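Local coordinates for ATP phosphoribosyltransferase (Methanobacterium thermoautotrophicum, PDB 2VD3), which probably catalyses the magnesium-dependent condensation of ATP with 5-phosphoribose 1-diphosphate, the first step of histidine biosynthesis, and is seen in its histidine-inhibited form, at residues I5-P10 with L68-Y73; V83-D88 with S183-A188. All blocks are in the same frame, centred on the assembly; numbering follows the deposited sequence.

Contact 1 (I5-P10 with L68-Y73); sequences IRIAVP and LGITGY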
loop_
_atom_site.group_PDB
_atom_site.type_symbol
_atom_site.label_atom_id
_atom_site.label_comp_id
_atom_site.label_asym_id
_atom_site.label_seq_id
_atom_site.Cartn_x
_atom_site.Cartn_y
_atom_site.Cartn_z
ATOM N N ILE A 5 16.752 -14.936 26.423
ATOM C CA ILE A 5 15.803 -15.676 25.599
ATOM C C ILE A 5 15.300 -14.880 24.401
ATOM O O ILE A 5 15.212 -13.650 24.433
ATOM C CB ILE A 5 14.610 -16.286 26.401
ATOM C CG1 ILE A 5 13.853 -15.209 27.185
ATOM C CG2 ILE A 5 15.095 -17.470 27.270
ATOM C CD1 ILE A 5 12.496 -15.645 27.719
ATOM N N ARG A 6 14.982 -15.613 23.343
ATOM C CA ARG A 6 14.444 -15.043 22.134
ATOM C C ARG A 6 13.060 -15.635 21.933
ATOM O O ARG A 6 12.897 -16.857 21.901
ATOM C CB ARG A 6 15.371 -15.355 20.952
ATOM C CG ARG A 6 14.916 -14.782 19.615
ATOM C CD ARG A 6 15.734 -15.341 18.456
ATOM N NE ARG A 6 17.052 -14.722 18.419
ATOM C CZ ARG A 6 18.137 -15.261 17.875
ATOM N NH1 ARG A 6 19.282 -14.599 17.921
ATOM N NH2 ARG A 6 18.084 -16.459 17.299
ATOM N N ILE A 7 12.063 -14.762 21.836
ATOM C CA ILE A 7 10.691 -15.177 21.531
ATOM C C ILE A 7 10.265 -14.792 20.108
ATOM O O ILE A 7 10.402 -13.632 19.680
ATOM C CB ILE A 7 9.663 -14.690 22.591
ATOM C CG1 ILE A 7 8.230 -15.035 22.170
ATOM C CG2 ILE A 7 9.797 -13.209 22.861
ATOM C CD1 ILE A 7 7.319 -15.405 23.357
ATOM N N ALA A 8 9.754 -15.790 19.395
ATOM C CA ALA A 8 9.287 -15.634 18.034
ATOM C C ALA A 8 7.855 -15.122 18.040
ATOM O O ALA A 8 6.958 -15.744 18.602
ATOM C CB ALA A 8 9.392 -16.958 17.285
ATOM N N VAL A 9 7.649 -13.971 17.422
ATOM C CA VAL A 9 6.343 -13.317 17.422
ATOM C C VAL A 9 5.949 -13.073 15.976
ATOM O O VAL A 9 6.777 -12.631 15.182
ATOM C CB VAL A 9 6.391 -11.994 18.240
ATOM C CG1 VAL A 9 5.125 -11.158 18.065
ATOM C CG2 VAL A 9 6.648 -12.300 19.723
ATOM N N PRO A 10 4.700 -13.410 15.612
ATOM C CA PRO A 10 4.251 -13.193 14.234
ATOM C C PRO A 10 4.412 -11.750 13.789
ATOM O O PRO A 10 4.194 -10.824 14.582
ATOM C CB PRO A 10 2.783 -13.619 14.275
ATOM C CG PRO A 10 2.760 -14.640 15.370
ATOM C CD PRO A 10 3.648 -14.055 16.421
ATOM N N LEU A 68 11.186 -19.534 22.553
ATOM C CA LEU A 68 9.742 -19.502 22.732
ATOM C C LEU A 68 9.115 -18.910 21.483
ATOM O O LEU A 68 9.776 -18.188 20.722
ATOM C CB LEU A 68 9.359 -18.647 23.952
ATOM C CG LEU A 68 9.893 -18.999 25.351
ATOM C CD1 LEU A 68 9.924 -17.781 26.264
ATOM C CD2 LEU A 68 9.058 -20.075 25.977
ATOM N N GLY A 69 7.838 -19.224 21.266
ATOM C CA GLY A 69 7.095 -18.676 20.143
ATOM C C GLY A 69 5.655 -18.433 20.518
ATOM O O GLY A 69 5.149 -19.021 21.466
ATOM N N ILE A 70 5.005 -17.537 19.793
ATOM C CA ILE A 70 3.582 -17.301 19.952
ATOM C C ILE A 70 3.029 -17.551 18.575
ATOM O O ILE A 70 3.368 -16.830 17.644
ATOM C CB ILE A 70 3.293 -15.841 20.368
ATOM C CG1 ILE A 70 3.838 -15.559 21.778
ATOM C CG2 ILE A 70 1.779 -15.521 20.253
ATOM C CD1 ILE A 70 3.732 -14.092 22.207
ATOM N N THR A 71 2.222 -18.595 18.422
ATOM C CA THR A 71 1.613 -18.889 17.124
ATOM C C THR A 71 0.340 -19.713 17.277
ATOM O O THR A 71 -0.047 -20.063 18.394
ATOM C CB THR A 71 2.626 -19.525 16.104
ATOM O OG1 THR A 71 2.028 -19.572 14.802
ATOM C CG2 THR A 71 3.066 -20.916 16.515
ATOM N N GLY A 72 -0.309 -20.006 16.154
ATOM C CA GLY A 72 -1.594 -20.685 16.161
ATOM C C GLY A 72 -1.414 -22.175 16.277
ATOM O O GLY A 72 -0.469 -22.726 15.730
ATOM N N TYR A 73 -2.328 -22.823 16.999
ATOM C CA TYR A 73 -2.309 -24.270 17.210
ATOM C C TYR A 73 -2.414 -25.034 15.894
ATOM O O TYR A 73 -1.760 -26.058 15.717
ATOM C CB TYR A 73 -3.438 -24.673 18.163
ATOM C CG TYR A 73 -3.477 -26.144 18.517
ATOM C CD1 TYR A 73 -2.434 -26.745 19.225
ATOM C CD2 TYR A 73 -4.566 -26.933 18.160
ATOM C CE1 TYR A 73 -2.479 -28.095 19.559
ATOM C CE2 TYR A 73 -4.616 -28.287 18.484
ATOM C CZ TYR A 73 -3.573 -28.857 19.185
ATOM O OH TYR A 73 -3.619 -30.198 19.497
#
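Ile7 pairs with Leu68 and Ala8 with Gly69 as strands 5-10 and 68-72 run parallel, 13° apart. Three backbone hydrogen bonds join them. Leu68 N donates to Arg6 O, Ala8 N to Leu68 O at 2.7 Å, and Ile70 N to Ala8 O at 2.9 Å. The ladder stops at Pro10, which has no N-H to give. Its CD lies 3.0 Å from Ile70 O instead.

Ile7, Leu68 and Ile70 pack on one face of the sheet. Ile7 holds CG1 anti to its backbone N (chi1 175°), which carries CD1 across to strand 68-72. There CD1 sits 3.9 Å from Leu68 CB and 3.8 Å from Ile70 CG1. With an alanine in place of Ile7, the CD1 contact would be lost, and a gap would probably open beside Leu68 CB and Ile70 CG1. Further back, Ile5 CD1 meets Leu68 CD1 at 3.6 Å. Ala8 lies on the other face, where Gly69 adds no side chain, and Ile57 of helix 57-63 packs against the Ala8 methyl.

Strand 47-52 pairs with the far edge of strand 5-10. Helix 57-63 thus links two strands that flank strand 5-10, the beta-alpha-beta crossover of a periplasmic-binding-protein-like (type II) lobe.

Contact 2 (V83-D88 with S183-A188); sequences VEILED and SVKLIA
A classic beta bulge, with Leu86 and Glu87 both facing Leu186, marks the antiparallel pairing of strand 84-88 with the end of strand 173-188. This is an edge of the mixed sheet in the catalytic, periplasmic-binding-protein-like part of the chain. The strands run at 139° to each other.

Before the bulge, Glu84 and Ala188 form a hydrogen-bonded pair. Glu84 N donates to Ala188 O, and Ala188 N donates to Glu84 O. At the bulge, Leu186 O accepts from Leu86 N at 2.7 Å and only weakly from Glu87 N at 3.4 Å. Leu186 N then donates to Glu87 O, and the regular pairing resumes one residue out of step.

The side chains divide between the two faces. Leu86 lays CD1 against Ala188 CB at 3.7 Å and its CB against Leu186 CD2. Ile85 CG1 touches Ile187 CG2 at 3.9 Å on the opposite face. Glu87 turns its carboxylate outward to salt bridges with Arg204 and Arg208.

Asp88 lies on the face of Ile85. Its OD1 is held by Arg93, which also bonds Ser183 OG. The Lys185 chain bends at chi2 (-74°) and brings its ammonium back to Asp88. Two donors therefore grip Asp88 OD2: Lys185 NZ forms a salt bridge at 2.9 Å, on the anti lone pair of OD2, and Ser183 OG reaches OD2 at 2.7 Å on the syn side, 27° out of the carboxylate plane.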
loop_
_atom_site.group_PDB
_atom_site.type_symbol
_atom_site.label_atom_id
_atom_site.label_comp_id
_atom_site.label_asym_id
_atom_site.label_seq_id
_atom_site.Cartn_x
_atom_site.Cartn_y
_atom_site.Cartn_z
ATOM N N VAL A 83 7.595 -29.351 19.827
ATOM C CA VAL A 83 7.607 -28.194 20.731
ATOM C C VAL A 83 6.788 -28.463 22.001
ATOM O O VAL A 83 5.875 -29.284 21.982
ATOM C CB VAL A 83 7.030 -26.944 20.031
ATOM C CG1 VAL A 83 7.925 -26.520 18.875
ATOM C CG2 VAL A 83 5.593 -27.211 19.543
ATOM N N GLU A 84 7.120 -27.769 23.092
ATOM C CA GLU A 84 6.312 -27.795 24.319
ATOM C C GLU A 84 5.290 -26.648 24.308
ATOM O O GLU A 84 5.678 -25.502 24.151
ATOM C CB GLU A 84 7.203 -27.647 25.564
ATOM C CG GLU A 84 8.406 -28.590 25.635
ATOM C CD GLU A 84 8.012 -30.057 25.560
ATOM O OE1 GLU A 84 8.744 -30.822 24.921
ATOM O OE2 GLU A 84 6.963 -30.445 26.112
ATOM N N ILE A 85 4.003 -26.956 24.471
ATOM C CA ILE A 85 2.970 -25.917 24.623
ATOM C C ILE A 85 2.928 -25.480 26.087
ATOM O O ILE A 85 2.676 -26.296 26.965
ATOM C CB ILE A 85 1.552 -26.395 24.157
ATOM C CG1 ILE A 85 1.540 -26.711 22.658
ATOM C CG2 ILE A 85 0.480 -25.341 24.475
ATOM C CD1 ILE A 85 0.291 -27.466 22.196
ATOM N N LEU A 86 3.173 -24.194 26.337
ATOM C CA LEU A 86 3.216 -23.647 27.699
ATOM C C LEU A 86 1.890 -23.084 28.212
ATOM O O LEU A 86 1.523 -23.324 29.365
ATOM C CB LEU A 86 4.312 -22.581 27.818
ATOM C CG LEU A 86 5.775 -23.060 27.701
ATOM C CD1 LEU A 86 6.726 -21.932 28.063
ATOM C CD2 LEU A 86 6.038 -24.305 28.571
ATOM N N GLU A 87 1.189 -22.326 27.365
ATOM C CA GLU A 87 -0.060 -21.656 27.737
ATOM C C GLU A 87 -0.960 -21.503 26.536
ATOM O O GLU A 87 -0.481 -21.305 25.418
ATOM C CB GLU A 87 0.199 -20.240 28.274
ATOM C CG GLU A 87 1.060 -20.128 29.515
ATOM C CD GLU A 87 0.446 -20.802 30.722
ATOM O OE1 GLU A 87 1.211 -21.343 31.534
ATOM O OE2 GLU A 87 -0.790 -20.787 30.868
ATOM N N ASP A 88 -2.264 -21.582 26.761
ATOM C CA ASP A 88 -3.206 -21.122 25.760
ATOM C C ASP A 88 -3.392 -19.631 25.991
ATOM O O ASP A 88 -3.524 -19.191 27.135
ATOM C CB ASP A 88 -4.531 -21.864 25.846
ATOM C CG ASP A 88 -5.547 -21.339 24.850
ATOM O OD1 ASP A 88 -6.084 -20.241 25.090
ATOM O OD2 ASP A 88 -5.801 -22.008 23.826
ATOM N N SER A 183 -6.418 -22.257 18.616
ATOM C CA SER A 183 -6.267 -21.113 19.466
ATOM C C SER A 183 -4.789 -20.777 19.452
ATOM O O SER A 183 -3.962 -21.621 19.075
ATOM C CB SER A 183 -6.753 -21.451 20.870
ATOM O OG SER A 183 -6.544 -20.375 21.761
ATOM N N VAL A 184 -4.461 -19.547 19.837
ATOM C CA VAL A 184 -3.073 -19.111 19.902
ATOM C C VAL A 184 -2.378 -19.642 21.162
ATOM O O VAL A 184 -2.916 -19.590 22.273
ATOM C CB VAL A 184 -2.941 -17.567 19.801
ATOM C CG1 VAL A 184 -1.493 -17.158 19.976
ATOM C CG2 VAL A 184 -3.449 -17.085 18.456
ATOM N N LYS A 185 -1.165 -20.142 20.981
ATOM C CA LYS A 185 -0.447 -20.781 22.068
ATOM C C LYS A 185 0.879 -20.095 22.310
ATOM O O LYS A 185 1.428 -19.488 21.403
ATOM C CB LYS A 185 -0.218 -22.255 21.734
ATOM C CG LYS A 185 -1.471 -22.998 21.350
ATOM C CD LYS A 185 -2.348 -23.265 22.560
ATOM C CE LYS A 185 -3.604 -24.039 22.176
ATOM N NZ LYS A 185 -4.373 -24.483 23.378
ATOM N N LEU A 186 1.370 -20.167 23.546
ATOM C CA LEU A 186 2.775 -19.878 23.849
ATOM C C LEU A 186 3.500 -21.211 23.875
ATOM O O LEU A 186 3.098 -22.129 24.603
ATOM C CB LEU A 186 2.932 -19.178 25.205
ATOM C CG LEU A 186 4.379 -18.948 25.687
ATOM C CD1 LEU A 186 5.055 -17.808 24.934
ATOM C CD2 LEU A 186 4.460 -18.713 27.201
ATOM N N ILE A 187 4.561 -21.322 23.077
ATOM C CA ILE A 187 5.313 -22.584 22.988
ATOM C C ILE A 187 6.767 -22.416 23.371
ATOM O O ILE A 187 7.260 -21.293 23.490
ATOM C CB ILE A 187 5.226 -23.255 21.585
ATOM C CG1 ILE A 187 5.703 -22.306 20.481
ATOM C CG2 ILE A 187 3.821 -23.786 21.326
ATOM C CD1 ILE A 187 5.878 -22.977 19.127
ATOM N N ALA A 188 7.455 -23.543 23.559
ATOM C CA ALA A 188 8.821 -23.513 24.013
ATOM C C ALA A 188 9.652 -24.661 23.461
ATOM O O ALA A 188 9.151 -25.788 23.290
ATOM C CB ALA A 188 8.873 -23.518 25.548
#

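Contacts 1 and 2 are neighbours in one sheet, with centres about 8 Å apart. They meet where strand 68-72 of contact 1 pairs with strand 173-188 of contact 2. Strand 5-10 lies beyond the first and strand 84-88 beyond the second. Gly69 O lies 2.9 Å from Ile187 N, and Thr71 O 2.8 Å from Lys185 N; both are probable hydrogen bonds. Leu68 CD2 also packs on Ala188 CB at 3.5 Å. A bound magnesium ion lies about 3 Å from the side chain of Glu84 in contact 2, and a magnesium about 13 Å from that of Ile7 in contact 1. The inhibitor histidine binds elsewhere, at C-terminal-domain residues such as Thr239 and His256.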